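PDB 3EHM: SusD homolog from Bacteroides thetaiotaomicron, which probably binds mucin O-glycans at the cell surface as a SusD-like outer-membrane lipoprotein, serving their utilization by this gut symbiont. Local coordinates for residues N62-F67 / V450-E455; Y456-F461 / L519-S524; P462-P467 / C483-R488. One frame throughout, in Å; residues are numbered along the deposited sequence.

Interaction 1 (N62-F67 / V450-E455); sequences NYIGYF and VEAWTE
Tyr-63 sets the edge of its ring against one face of the Trp-453 indole, a T-shaped pair: the Tyr-63 ring and the six-membered ring of Trp-453 have centroids 5.3 Å apart and planes at 63°. Tyr-63 CD1 makes the closest approach, 3.8 Å from Trp-453 CE2, and CE1 continues along the six-membered ring. The indole gets there with CG anti to the backbone N (chi1 178°), while its NE1 is held by the carbonyl of Pro-486; the Tyr-63 hydroxyl bonds to Glu-78 O. With an alanine here instead of Trp-453, the Tyr-63 edge would probably border a gap and the Pro-486 carbonyl would lose its indole donor. This is the end of the short helix 60-63 docking on helix 449-459, within the helical SusD-like fold, and Gly-65 turns the chain away with positive phi in a Schellman motif. Among the aliphatic contacts one is tight: Ile-64 CD1 lies only 3.2 Å from Ala-452 CB. The CG2 branch of Ile-64 meets Trp-453 CD1 at 4.0 Å. The same CD1 of Ile-64 also sits over the centre of one face of the Tyr-66 ring. Tyr-66 brings its OH to 3.4 Å from Ala-452 CB, and that hydroxyl bonds to Tyr-442 O on helix 429-445.

Interaction 2 (Y456-F461 / L519-S524); sequences YRRTGF and LWWVRS
Arg-523 reaches across to the C-terminal end of helix 449-459 and binds carbonyls of its last turn, just before Gly-460 leaves helical geometry with positive phi. Its segment arrives through a type I beta turn, Leu-519 to Val-522, and its backbone N donates to Arg-458 O at 3.2 Å, nearly straight at 169° and on a lone pair of that carbonyl. From there the side chain doubles back over the same oxygen: CB lies near Arg-458 O, and CG comes to 3.1 Å from Arg-458 O because chi1 of 71° tucks it between the backbone N and the carbonyl carbon. The chain runs extended from CG to NE, CD passing Thr-459 CA on the way. The guanidinium then grips Thr-459 O side-on, with Arg-523 NE at 3.1 Å and Arg-523 NH2 at 3.3 Å from that one oxygen, which lies close to the guanidinium plane. NH1 has its own partner, a salt bridge to Glu-431.

Against the preceding part of the helix, Trp-521 of the loop sets its ring rim on Arg-457 and Arg-458. Trp-521 CH2 stands over the centre of the Arg-457 guanidinium, planes 87° apart. Trp-521 NE1 bonds to Asp-138 OD1, and Arg-457 NH1 to Asp-138 O and Glu-487 O. Arg-457 CB meets the indole edge, 3.6 Å from Trp-521 CZ3. At the far tip of Arg-523, NH2 also lies 3.6 Å from Phe-461 CE2.

Interaction 3 (P462-P467 / C483-R488); sequences PYLMKP and CRVPER
Arg-484 reaches over the backbone of residues 464-467, and it has the largest share of this contact. Its side chain leaves with CG anti to the carbonyl carbon and runs extended from CG to NE, a reach that takes it back past Pro-467 and Lys-466 to Leu-464. Near its base, Arg-484 CB sits 4.1 Å from Pro-467 CD, and that same ring carbon, Pro-467 CD, packs 3.6 Å from Arg-484 O. Farther out, Arg-484 CD passes 4.2 Å from Lys-466 CA. At the tip, Arg-484 NH1 donates to Leu-464 O at 2.8 Å; the oxygen lies at the guanidinium edge, but an N-H...O angle of 129° makes the bond weak despite its short length. NH1 has a second partner in Gln-529 OE1.

Val-485 follows with a purely apolar touch: its CG1 methyl meets Leu-464 CD1 at 3.4 Å, tight for two carbons, with the two side chains crossing at about a right angle. Tyr-456 of helix 449-459 lies against both of them. Beyond Val-485, Pro-486 and Glu-487 turn their carbonyls to side-chain donors of that helix.

Here two irregular loops, one leaving helix 449-459 and the other following helix 472-475, are packed together. One weak hydrogen bond, one tight methyl pair and van der Waals packing of Arg-484 on Pro-467 and Lys-466 join them. With its bond to Leu-464 O bent, the guanidinium probably relies also on Gln-529 OE1 to fix its direction.

In the fold
Helix 449-459 ties the three together: interaction 1 uses its first half, interaction 2 its C-terminal end, and interaction 3 joins the loop that follows it to 483-488. The centre of interaction 1 is about 7 Å from the chain's centre; this contact is fully buried and made of rings and methyls. The centres of interactions 2 and 3 lie farther out, about 14 and 15 Å from the same point. Interaction 2 is also largely buried but relies on arginine-to-carbonyl bonds, while interaction 3 includes the partly exposed Arg-484 and Lys-466. The carbonyls of Pro-486 and Glu-487 accept from the helix's Trp-453 and Arg-457. Thr-454 CG2 packs on Trp-521, connecting interactions 1 and 2.

Interaction 1 (N62-F67 / V450-E455)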
loop_
_atom_site.group_PDB
_atom_site.type_symbol
_atom_site.label_atom_id
_atom_site.label_comp_id
_atom_site.label_asym_id
_atom_site.label_seq_id
_atom_site.Cartn_x
_atom_site.Cartn_y
_atom_site.Cartn_z
ATOM N N ASN A 62 2.314 -2.823 9.668
ATOM C CA ASN A 62 2.502 -2.739 11.107
ATOM C C ASN A 62 2.669 -1.277 11.514
ATOM O O ASN A 62 2.065 -0.827 12.487
ATOM C CB ASN A 62 3.726 -3.573 11.511
ATOM C CG ASN A 62 4.391 -3.080 12.788
ATOM O OD1 ASN A 62 3.762 -2.989 13.849
ATOM N ND2 ASN A 62 5.679 -2.771 12.691
ATOM N N TYR A 63 3.472 -0.535 10.752
ATOM C CA TYR A 63 3.717 0.876 11.036
ATOM C C TYR A 63 2.412 1.680 11.120
ATOM O O TYR A 63 2.190 2.416 12.081
ATOM C CB TYR A 63 4.591 1.504 9.944
ATOM C CG TYR A 63 5.930 0.827 9.685
ATOM C CD1 TYR A 63 6.542 0.927 8.434
ATOM C CD2 TYR A 63 6.582 0.094 10.679
ATOM C CE1 TYR A 63 7.765 0.310 8.173
ATOM C CE2 TYR A 63 7.809 -0.529 10.430
ATOM C CZ TYR A 63 8.391 -0.417 9.171
ATOM O OH TYR A 63 9.584 -1.047 8.899
ATOM N N ILE A 64 1.559 1.538 10.106
ATOM C CA ILE A 64 0.301 2.281 10.051
ATOM C C ILE A 64 -0.873 1.665 10.798
ATOM O O ILE A 64 -1.988 2.173 10.733
ATOM C CB ILE A 64 -0.133 2.528 8.600
ATOM C CG1 ILE A 64 -0.393 1.188 7.908
ATOM C CG2 ILE A 64 0.924 3.355 7.879
ATOM C CD1 ILE A 64 -0.693 1.305 6.445
ATOM N N GLY A 65 -0.641 0.556 11.484
ATOM C CA GLY A 65 -1.710 -0.034 12.266
ATOM C C GLY A 65 -2.738 -0.922 11.601
ATOM O O GLY A 65 -3.807 -1.151 12.179
ATOM N N TYR A 66 -2.456 -1.396 10.391
ATOM C CA TYR A 66 -3.375 -2.322 9.729
ATOM C C TYR A 66 -3.213 -3.626 10.510
ATOM O O TYR A 66 -4.179 -4.347 10.766
ATOM C CB TYR A 66 -2.949 -2.603 8.281
ATOM C CG TYR A 66 -3.558 -1.730 7.204
ATOM C CD1 TYR A 66 -3.275 -1.979 5.863
ATOM C CD2 TYR A 66 -4.414 -0.673 7.512
ATOM C CE1 TYR A 66 -3.824 -1.205 4.852
ATOM C CE2 TYR A 66 -4.974 0.113 6.504
ATOM C CZ TYR A 66 -4.672 -0.162 5.176
ATOM O OH TYR A 66 -5.210 0.593 4.165
ATOM N N PHE A 67 -1.966 -3.913 10.876
ATOM C CA PHE A 67 -1.628 -5.130 11.608
ATOM C C PHE A 67 -0.797 -4.833 12.842
ATOM O O PHE A 67 -0.251 -3.740 12.992
ATOM C CB PHE A 67 -0.811 -6.087 10.726
ATOM C CG PHE A 67 -1.371 -6.277 9.352
ATOM C CD1 PHE A 67 -0.704 -5.767 8.243
ATOM C CD2 PHE A 67 -2.573 -6.941 9.165
ATOM C CE1 PHE A 67 -1.232 -5.913 6.961
ATOM C CE2 PHE A 67 -3.111 -7.094 7.889
ATOM C CZ PHE A 67 -2.438 -6.578 6.784
ATOM N N VAL A 450 1.326 -0.933 1.754
ATOM C CA VAL A 450 2.300 -0.007 1.184
ATOM C C VAL A 450 1.658 1.302 0.735
ATOM O O VAL A 450 2.171 2.381 1.037
ATOM C CB VAL A 450 3.060 -0.634 -0.011
ATOM C CG1 VAL A 450 4.036 0.383 -0.603
ATOM C CG2 VAL A 450 3.825 -1.865 0.456
ATOM N N GLU A 451 0.536 1.212 0.023
ATOM C CA GLU A 451 -0.148 2.415 -0.452
ATOM C C GLU A 451 -0.617 3.267 0.732
ATOM O O GLU A 451 -0.493 4.485 0.713
ATOM C CB GLU A 451 -1.338 2.029 -1.335
ATOM C CG GLU A 451 -2.092 3.195 -1.968
ATOM C CD GLU A 451 -1.219 4.084 -2.844
ATOM O OE1 GLU A 451 -0.218 3.590 -3.410
ATOM O OE2 GLU A 451 -1.555 5.280 -2.983
ATOM N N ALA A 452 -1.148 2.619 1.765
ATOM C CA ALA A 452 -1.621 3.337 2.942
ATOM C C ALA A 452 -0.457 4.018 3.659
ATOM O O ALA A 452 -0.587 5.137 4.156
ATOM C CB ALA A 452 -2.327 2.377 3.882
ATOM N N TRP A 453 0.679 3.330 3.715
ATOM C CA TRP A 453 1.869 3.863 4.360
ATOM C C TRP A 453 2.398 5.057 3.564
ATOM O O TRP A 453 2.830 6.055 4.136
ATOM C CB TRP A 453 2.933 2.766 4.463
ATOM C CG TRP A 453 4.217 3.213 5.069
ATOM C CD1 TRP A 453 4.379 4.112 6.086
ATOM C CD2 TRP A 453 5.524 2.739 4.741
ATOM N NE1 TRP A 453 5.709 4.224 6.413
ATOM C CE2 TRP A 453 6.436 3.391 5.602
ATOM C CE3 TRP A 453 6.017 1.821 3.803
ATOM C CZ2 TRP A 453 7.812 3.157 5.554
ATOM C CZ3 TRP A 453 7.392 1.587 3.757
ATOM C CH2 TRP A 453 8.270 2.255 4.629
ATOM N N THR A 454 2.352 4.952 2.241
ATOM C CA THR A 454 2.798 6.037 1.371
ATOM C C THR A 454 1.884 7.251 1.546
ATOM O O THR A 454 2.355 8.384 1.679
ATOM C CB THR A 454 2.775 5.603 -0.112
ATOM O OG1 THR A 454 3.711 4.537 -0.306
ATOM C CG2 THR A 454 3.141 6.764 -1.023
ATOM N N GLU A 455 0.576 7.015 1.553
ATOM C CA GLU A 455 -0.372 8.109 1.701
ATOM C C GLU A 455 -0.276 8.795 3.054
ATOM O O GLU A 455 -0.482 10.004 3.150
ATOM C CB GLU A 455 -1.798 7.621 1.435
ATOM C CG GLU A 455 -2.066 7.425 -0.045
ATOM C CD GLU A 455 -1.961 8.731 -0.822
ATOM O OE1 GLU A 455 -2.954 9.488 -0.852
ATOM O OE2 GLU A 455 -0.882 9.011 -1.388
#

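Interaction 2 (Y456-F461 / L519-S524)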
loop_
_atom_site.group_PDB
_atom_site.type_symbol
_atom_site.label_atom_id
_atom_site.label_comp_id
_atom_site.label_asym_id
_atom_site.label_seq_id
_atom_site.Cartn_x
_atom_site.Cartn_y
_atom_site.Cartn_z
ATOM N N TYR A 456 0.033 8.037 4.101
ATOM C CA TYR A 456 0.181 8.632 5.426
ATOM C C TYR A 456 1.404 9.550 5.432
ATOM O O TYR A 456 1.345 10.685 5.906
ATOM C CB TYR A 456 0.372 7.562 6.500
ATOM C CG TYR A 456 0.802 8.153 7.827
ATOM C CD1 TYR A 456 -0.116 8.796 8.658
ATOM C CD2 TYR A 456 2.146 8.132 8.217
ATOM C CE1 TYR A 456 0.288 9.409 9.845
ATOM C CE2 TYR A 456 2.563 8.743 9.400
ATOM C CZ TYR A 456 1.628 9.379 10.208
ATOM O OH TYR A 456 2.031 9.989 11.372
ATOM N N ARG A 457 2.517 9.047 4.914
ATOM C CA ARG A 457 3.749 9.827 4.860
ATOM C C ARG A 457 3.589 11.092 4.022
ATOM O O ARG A 457 4.161 12.135 4.343
ATOM C CB ARG A 457 4.887 8.974 4.295
ATOM C CG ARG A 457 5.400 7.900 5.250
ATOM C CD ARG A 457 6.445 7.032 4.568
ATOM N NE ARG A 457 5.845 6.121 3.597
ATOM C CZ ARG A 457 6.522 5.511 2.630
ATOM N NH1 ARG A 457 7.826 5.720 2.496
ATOM N NH2 ARG A 457 5.902 4.684 1.801
ATOM N N ARG A 458 2.804 11.006 2.952
ATOM C CA ARG A 458 2.590 12.162 2.086
ATOM C C ARG A 458 1.710 13.235 2.722
ATOM O O ARG A 458 2.039 14.423 2.671
ATOM C CB ARG A 458 1.953 11.731 0.757
ATOM C CG ARG A 458 1.563 12.901 -0.156
ATOM C CD ARG A 458 0.921 12.425 -1.461
ATOM N NE ARG A 458 -0.439 11.903 -1.295
ATOM C CZ ARG A 458 -1.540 12.647 -1.327
ATOM N NH1 ARG A 458 -1.453 13.958 -1.523
ATOM N NH2 ARG A 458 -2.733 12.079 -1.174
ATOM N N THR A 459 0.610 12.806 3.339
ATOM C CA THR A 459 -0.363 13.724 3.933
ATOM C C THR A 459 -0.364 13.898 5.446
ATOM O O THR A 459 -0.755 14.953 5.951
ATOM C CB THR A 459 -1.789 13.305 3.551
ATOM O OG1 THR A 459 -2.137 12.110 4.263
ATOM C CG2 THR A 459 -1.882 13.036 2.055
ATOM N N GLY A 460 0.044 12.865 6.170
ATOM C CA GLY A 460 0.034 12.938 7.620
ATOM C C GLY A 460 -1.247 12.310 8.143
ATOM O O GLY A 460 -1.497 12.292 9.349
ATOM N N PHE A 461 -2.061 11.785 7.229
ATOM C CA PHE A 461 -3.322 11.152 7.601
ATOM C C PHE A 461 -3.391 9.678 7.190
ATOM O O PHE A 461 -2.773 9.255 6.214
ATOM C CB PHE A 461 -4.500 11.888 6.958
ATOM C CG PHE A 461 -4.537 13.362 7.247
ATOM C CD1 PHE A 461 -4.413 13.843 8.549
ATOM C CD2 PHE A 461 -4.742 14.273 6.214
ATOM C CE1 PHE A 461 -4.496 15.211 8.819
ATOM C CE2 PHE A 461 -4.829 15.640 6.471
ATOM C CZ PHE A 461 -4.706 16.109 7.780
ATOM N N LEU A 519 10.724 11.526 1.942
ATOM C CA LEU A 519 10.764 11.366 0.502
ATOM C C LEU A 519 10.272 12.613 -0.214
ATOM O O LEU A 519 9.745 13.536 0.407
ATOM C CB LEU A 519 9.968 10.126 0.089
ATOM C CG LEU A 519 10.622 8.847 0.634
ATOM C CD1 LEU A 519 9.810 7.614 0.238
ATOM C CD2 LEU A 519 12.044 8.743 0.089
ATOM N N TRP A 520 10.459 12.628 -1.526
ATOM C CA TRP A 520 10.100 13.762 -2.367
ATOM C C TRP A 520 8.662 14.275 -2.307
ATOM O O TRP A 520 8.448 15.488 -2.263
ATOM C CB TRP A 520 10.458 13.442 -3.821
ATOM C CG TRP A 520 10.078 14.521 -4.794
ATOM C CD1 TRP A 520 10.584 15.791 -4.860
ATOM C CD2 TRP A 520 9.102 14.423 -5.837
ATOM N NE1 TRP A 520 9.981 16.489 -5.883
ATOM C CE2 TRP A 520 9.067 15.673 -6.498
ATOM C CE3 TRP A 520 8.252 13.400 -6.278
ATOM C CZ2 TRP A 520 8.217 15.927 -7.576
ATOM C CZ3 TRP A 520 7.403 13.654 -7.353
ATOM C CH2 TRP A 520 7.393 14.910 -7.988
ATOM N N TRP A 521 7.682 13.373 -2.310
ATOM C CA TRP A 521 6.281 13.798 -2.292
ATOM C C TRP A 521 5.673 14.216 -0.953
ATOM O O TRP A 521 4.485 14.542 -0.893
ATOM C CB TRP A 521 5.384 12.735 -2.948
ATOM C CG TRP A 521 5.782 11.299 -2.703
ATOM C CD1 TRP A 521 6.186 10.390 -3.644
ATOM C CD2 TRP A 521 5.800 10.609 -1.449
ATOM N NE1 TRP A 521 6.455 9.179 -3.053
ATOM C CE2 TRP A 521 6.227 9.283 -1.706
ATOM C CE3 TRP A 521 5.497 10.979 -0.131
ATOM C CZ2 TRP A 521 6.359 8.326 -0.691
ATOM C CZ3 TRP A 521 5.630 10.023 0.881
ATOM C CH2 TRP A 521 6.057 8.712 0.590
ATOM N N VAL A 522 6.464 14.228 0.115
ATOM C CA VAL A 522 5.919 14.624 1.411
ATOM C C VAL A 522 5.544 16.098 1.333
ATOM O O VAL A 522 6.387 16.939 1.027
ATOM C CB VAL A 522 6.936 14.418 2.549
ATOM C CG1 VAL A 522 6.349 14.934 3.868
ATOM C CG2 VAL A 522 7.281 12.942 2.672
ATOM N N ARG A 523 4.283 16.410 1.606
ATOM C CA ARG A 523 3.828 17.791 1.522
ATOM C C ARG A 523 4.369 18.673 2.635
ATOM O O ARG A 523 4.701 18.201 3.725
ATOM C CB ARG A 523 2.295 17.855 1.506
ATOM C CG ARG A 523 1.600 17.521 2.821
ATOM C CD ARG A 523 0.099 17.443 2.584
ATOM N NE ARG A 523 -0.691 17.228 3.793
ATOM C CZ ARG A 523 -1.534 18.122 4.303
ATOM N NH1 ARG A 523 -1.695 19.301 3.718
ATOM N NH2 ARG A 523 -2.242 17.824 5.382
ATOM N N SER A 524 4.461 19.964 2.343
ATOM C CA SER A 524 4.945 20.934 3.311
ATOM C C SER A 524 3.887 21.147 4.380
ATOM O O SER A 524 2.695 20.940 4.138
ATOM C CB SER A 524 5.244 22.266 2.619
ATOM O OG SER A 524 6.304 22.119 1.690
#

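Interaction 3 (P462-P467 / C483-R488)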
loop_
_atom_site.group_PDB
_atom_site.type_symbol
_atom_site.label_atom_id
_atom_site.label_comp_id
_atom_site.label_asym_id
_atom_site.label_seq_id
_atom_site.Cartn_x
_atom_site.Cartn_y
_atom_site.Cartn_z
ATOM N N PRO A 462 -4.136 8.870 7.955
ATOM C CA PRO A 462 -4.875 9.291 9.148
ATOM C C PRO A 462 -3.920 9.322 10.337
ATOM O O PRO A 462 -2.787 8.858 10.232
ATOM C CB PRO A 462 -5.928 8.199 9.290
ATOM C CG PRO A 462 -5.166 6.978 8.857
ATOM C CD PRO A 462 -4.432 7.465 7.619
ATOM N N TYR A 463 -4.359 9.881 11.462
ATOM C CA TYR A 463 -3.507 9.900 12.642
ATOM C C TYR A 463 -3.361 8.443 13.066
ATOM O O TYR A 463 -4.310 7.667 12.969
ATOM C CB TYR A 463 -4.140 10.731 13.763
ATOM C CG TYR A 463 -4.202 12.218 13.464
ATOM C CD1 TYR A 463 -3.275 12.818 12.604
ATOM C CD2 TYR A 463 -5.163 13.030 14.068
ATOM C CE1 TYR A 463 -3.307 14.193 12.354
ATOM C CE2 TYR A 463 -5.200 14.405 13.829
ATOM C CZ TYR A 463 -4.271 14.975 12.971
ATOM O OH TYR A 463 -4.307 16.325 12.733
ATOM N N LEU A 464 -2.177 8.074 13.539
ATOM C CA LEU A 464 -1.914 6.693 13.916
ATOM C C LEU A 464 -1.595 6.485 15.384
ATOM O O LEU A 464 -1.180 7.409 16.084
ATOM C CB LEU A 464 -0.728 6.158 13.110
ATOM C CG LEU A 464 -0.700 6.440 11.609
ATOM C CD1 LEU A 464 0.676 6.107 11.062
ATOM C CD2 LEU A 464 -1.776 5.635 10.908
HETATM N N MSE A 465 -1.787 5.250 15.836
HETATM C CA MSE A 465 -1.451 4.874 17.201
HETATM C C MSE A 465 0.074 4.948 17.175
HETATM O O MSE A 465 0.696 4.503 16.209
HETATM C CB MSE A 465 -1.893 3.432 17.484
HETATM C CG MSE A 465 -3.405 3.223 17.526
HETATM SE SE MSE A 465 -4.158 3.647 19.258
HETATM C CE MSE A 465 -5.964 2.995 18.984
ATOM N N LYS A 466 0.676 5.513 18.215
ATOM C CA LYS A 466 2.129 5.645 18.266
ATOM C C LYS A 466 2.802 4.293 18.465
ATOM O O LYS A 466 2.219 3.380 19.044
ATOM C CB LYS A 466 2.524 6.580 19.410
ATOM C CG LYS A 466 2.186 6.015 20.778
ATOM C CD LYS A 466 2.397 7.027 21.892
ATOM C CE LYS A 466 1.975 6.434 23.230
ATOM N NZ LYS A 466 1.413 7.481 24.136
ATOM N N PRO A 467 4.049 4.148 17.994
ATOM C CA PRO A 467 4.738 2.868 18.165
ATOM C C PRO A 467 4.923 2.531 19.644
ATOM O O PRO A 467 5.172 3.409 20.463
ATOM C CB PRO A 467 6.062 3.089 17.435
ATOM C CG PRO A 467 6.287 4.573 17.570
ATOM C CD PRO A 467 4.913 5.128 17.312
ATOM N N CYS A 483 8.275 11.080 14.317
ATOM C CA CYS A 483 8.000 9.853 13.575
ATOM C C CYS A 483 7.194 8.792 14.317
ATOM O O CYS A 483 7.598 8.309 15.379
ATOM C CB CYS A 483 9.311 9.205 13.095
ATOM S SG CYS A 483 10.147 10.070 11.733
ATOM N N ARG A 484 6.049 8.435 13.749
ATOM C CA ARG A 484 5.224 7.372 14.306
ATOM C C ARG A 484 5.430 6.178 13.376
ATOM O O ARG A 484 5.033 5.062 13.688
ATOM C CB ARG A 484 3.751 7.780 14.364
ATOM C CG ARG A 484 3.493 8.837 15.423
ATOM C CD ARG A 484 2.016 9.029 15.726
ATOM N NE ARG A 484 1.855 10.063 16.739
ATOM C CZ ARG A 484 0.690 10.514 17.183
ATOM N NH1 ARG A 484 -0.448 10.023 16.708
ATOM N NH2 ARG A 484 0.669 11.476 18.097
ATOM N N VAL A 485 6.067 6.441 12.233
ATOM C CA VAL A 485 6.395 5.414 11.237
ATOM C C VAL A 485 7.677 5.849 10.534
ATOM O O VAL A 485 8.010 7.029 10.531
ATOM C CB VAL A 485 5.295 5.262 10.145
ATOM C CG1 VAL A 485 3.934 5.105 10.791
ATOM C CG2 VAL A 485 5.311 6.455 9.196
ATOM N N PRO A 486 8.430 4.902 9.947
ATOM C CA PRO A 486 9.651 5.330 9.260
ATOM C C PRO A 486 9.227 6.130 8.024
ATOM O O PRO A 486 8.141 5.906 7.479
ATOM C CB PRO A 486 10.322 4.006 8.881
ATOM C CG PRO A 486 9.816 3.047 9.934
ATOM C CD PRO A 486 8.366 3.434 10.046
ATOM N N GLU A 487 10.060 7.070 7.591
ATOM C CA GLU A 487 9.740 7.870 6.412
ATOM C C GLU A 487 10.082 7.097 5.134
ATOM O O GLU A 487 9.611 7.431 4.044
ATOM C CB GLU A 487 10.532 9.186 6.422
ATOM C CG GLU A 487 10.181 10.167 7.541
ATOM C CD GLU A 487 8.788 10.767 7.410
ATOM O OE1 GLU A 487 8.212 10.732 6.298
ATOM O OE2 GLU A 487 8.274 11.290 8.424
ATOM N N ARG A 488 10.900 6.058 5.274
ATOM C CA ARG A 488 11.322 5.257 4.125
ATOM C C ARG A 488 12.214 4.120 4.590
ATOM O O ARG A 488 12.682 4.121 5.725
ATOM C CB ARG A 488 12.140 6.125 3.158
ATOM C CG ARG A 488 13.456 6.648 3.772
ATOM C CD ARG A 488 14.269 7.512 2.800
ATOM N NE ARG A 488 14.941 6.736 1.754
ATOM C CZ ARG A 488 16.125 6.143 1.892
ATOM N NH1 ARG A 488 16.792 6.227 3.035
ATOM N NH2 ARG A 488 16.648 5.462 0.882
#